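Local coordinates for hypothetical protein (Pyrococcus furiosus, PDB 2FZF) that is of unknown function but belongs to the rubrerythrin family of the ferritin clan, whose members are typically helical-bundle proteins that bind a di-iron centre, at residues E101-Q104 against D105-L109. Residues are numbered along the deposited sequence; the frame is centred on the assembly and turned at random.
Sequences EKVQ and DIIDL
Asp108 OD2 is gripped from two sides of the sequence: Gln104 NE2, one helical turn earlier, donates to it at 2.6 Å, and Arg111, further along the same helix, forms a salt bridge with it. The amide nitrogen comes from above the carboxylate plane, and the two flat groups are turned 58° against each other. Gln104 CG is anti to the backbone N (chi1 -174°), and a bend at chi2 (48°) turns the amide forward toward Asp108. Beneath the side-chain bond runs its backbone counterpart, Asp108 N to Gln104 O at 2.8 Å, so the same residue pair is joined twice. An alanine in place of Asp108 would probably leave the Gln104 amide free to turn and Arg111 without this carboxylate.

Around the start of the helix Glu101, Lys102 and Asp105 form a salt-bridge network. Lys102 passes its aliphatic chain obliquely across the Asp105 carboxylate, with CG 3.3 Å from Asp105 OD1, while the terminal bend brings NZ into a hydrogen-bonded salt bridge with Glu101 OE2 at 3.0 Å. The Lys102 NZ to Asp105 OD1 link is long, 3.8 Å, and the lysine probably eases the proximity of the two acids. Val103 CG1 meets Ile107 CD1, facing helix 134-164. Such i to i+4 pairs, Gln104-Asp108 polar and Val103-Ile107 apolar, are typical of an amphipathic helix in a helical bundle, here the start of helix 103-129.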
loop_
_atom_site.group_PDB
_atom_site.type_symbol
_atom_site.label_atom_id
_atom_site.label_comp_id
_atom_site.label_asym_id
_atom_site.label_seq_id
_atom_site.Cartn_x
_atom_site.Cartn_y
_atom_site.Cartn_z
ATOM N N GLU A 101 -15.700 -1.315 -21.458
ATOM C CA GLU A 101 -17.142 -1.215 -21.625
ATOM C C GLU A 101 -17.949 -1.555 -20.381
ATOM O O GLU A 101 -19.004 -0.972 -20.121
ATOM C CB GLU A 101 -17.584 -2.140 -22.757
ATOM C CG GLU A 101 -16.884 -1.913 -24.097
ATOM C CD GLU A 101 -16.536 -3.231 -24.780
ATOM O OE1 GLU A 101 -16.135 -3.212 -25.965
ATOM O OE2 GLU A 101 -16.657 -4.288 -24.120
ATOM N N LYS A 102 -17.457 -2.511 -19.616
ATOM C CA LYS A 102 -18.158 -2.932 -18.423
ATOM C C LYS A 102 -17.234 -2.959 -17.231
ATOM O O LYS A 102 -16.015 -2.924 -17.377
ATOM C CB LYS A 102 -18.749 -4.318 -18.653
ATOM C CG LYS A 102 -17.904 -5.150 -19.577
ATOM C CD LYS A 102 -18.583 -6.431 -19.931
ATOM C CE LYS A 102 -17.897 -7.048 -21.112
ATOM N NZ LYS A 102 -18.098 -6.148 -22.265
ATOM N N VAL A 103 -17.831 -3.018 -16.048
ATOM C CA VAL A 103 -17.078 -3.069 -14.806
ATOM C C VAL A 103 -16.251 -4.355 -14.735
ATOM O O VAL A 103 -15.186 -4.372 -14.124
ATOM C CB VAL A 103 -18.018 -3.036 -13.582
ATOM C CG1 VAL A 103 -17.200 -2.964 -12.296
ATOM C CG2 VAL A 103 -18.971 -1.860 -13.685
ATOM N N GLN A 104 -16.738 -5.433 -15.347
ATOM C CA GLN A 104 -16.006 -6.699 -15.306
ATOM C C GLN A 104 -14.592 -6.530 -15.888
ATOM O O GLN A 104 -13.618 -7.067 -15.348
ATOM C CB GLN A 104 -16.775 -7.791 -16.066
ATOM C CG GLN A 104 -16.177 -9.199 -15.956
ATOM C CD GLN A 104 -15.829 -9.592 -14.523
ATOM O OE1 GLN A 104 -16.645 -9.447 -13.606
ATOM N NE2 GLN A 104 -14.613 -10.107 -14.329
ATOM N N ASP A 105 -14.499 -5.767 -16.977
ATOM C CA ASP A 105 -13.238 -5.477 -17.647
ATOM C C ASP A 105 -12.285 -4.747 -16.704
ATOM O O ASP A 105 -11.081 -5.002 -16.715
ATOM C CB ASP A 105 -13.499 -4.625 -18.893
ATOM C CG ASP A 105 -14.283 -5.374 -19.961
ATOM O OD1 ASP A 105 -14.895 -4.702 -20.828
ATOM O OD2 ASP A 105 -14.283 -6.627 -19.936
ATOM N N ILE A 106 -12.822 -3.832 -15.899
ATOM C CA ILE A 106 -12.000 -3.102 -14.937
ATOM C C ILE A 106 -11.597 -4.117 -13.867
ATOM O O ILE A 106 -10.480 -4.079 -13.359
ATOM C CB ILE A 106 -12.777 -1.937 -14.204
ATOM C CG1 ILE A 106 -13.633 -1.137 -15.188
ATOM C CG2 ILE A 106 -11.788 -0.985 -13.524
ATOM C CD1 ILE A 106 -12.846 -0.491 -16.264
ATOM N N ILE A 107 -12.515 -5.018 -13.520
ATOM C CA ILE A 107 -12.249 -6.040 -12.509
ATOM C C ILE A 107 -11.075 -6.930 -12.898
ATOM O O ILE A 107 -10.150 -7.131 -12.117
ATOM C CB ILE A 107 -13.468 -6.956 -12.292
ATOM C CG1 ILE A 107 -14.687 -6.122 -11.879
ATOM C CG2 ILE A 107 -13.142 -8.012 -11.223
ATOM C CD1 ILE A 107 -14.522 -5.372 -10.563
ATOM N N ASP A 108 -11.134 -7.468 -14.109
ATOM C CA ASP A 108 -10.097 -8.340 -14.629
ATOM C C ASP A 108 -8.728 -7.673 -14.539
ATOM O O ASP A 108 -7.820 -8.202 -13.905
ATOM C CB ASP A 108 -10.413 -8.699 -16.092
ATOM C CG ASP A 108 -11.644 -9.621 -16.240
ATOM O OD1 ASP A 108 -12.081 -9.853 -17.392
ATOM O OD2 ASP A 108 -12.159 -10.119 -15.215
ATOM N N LEU A 109 -8.599 -6.510 -15.172
ATOM C CA LEU A 109 -7.355 -5.742 -15.192
ATOM C C LEU A 109 -6.805 -5.393 -13.801
ATOM O O LEU A 109 -5.588 -5.340 -13.612
ATOM C CB LEU A 109 -7.554 -4.451 -16.010
ATOM C CG LEU A 109 -7.243 -4.378 -17.516
ATOM C CD1 LEU A 109 -5.877 -4.989 -17.731
ATOM C CD2 LEU A 109 -8.270 -5.097 -18.346
#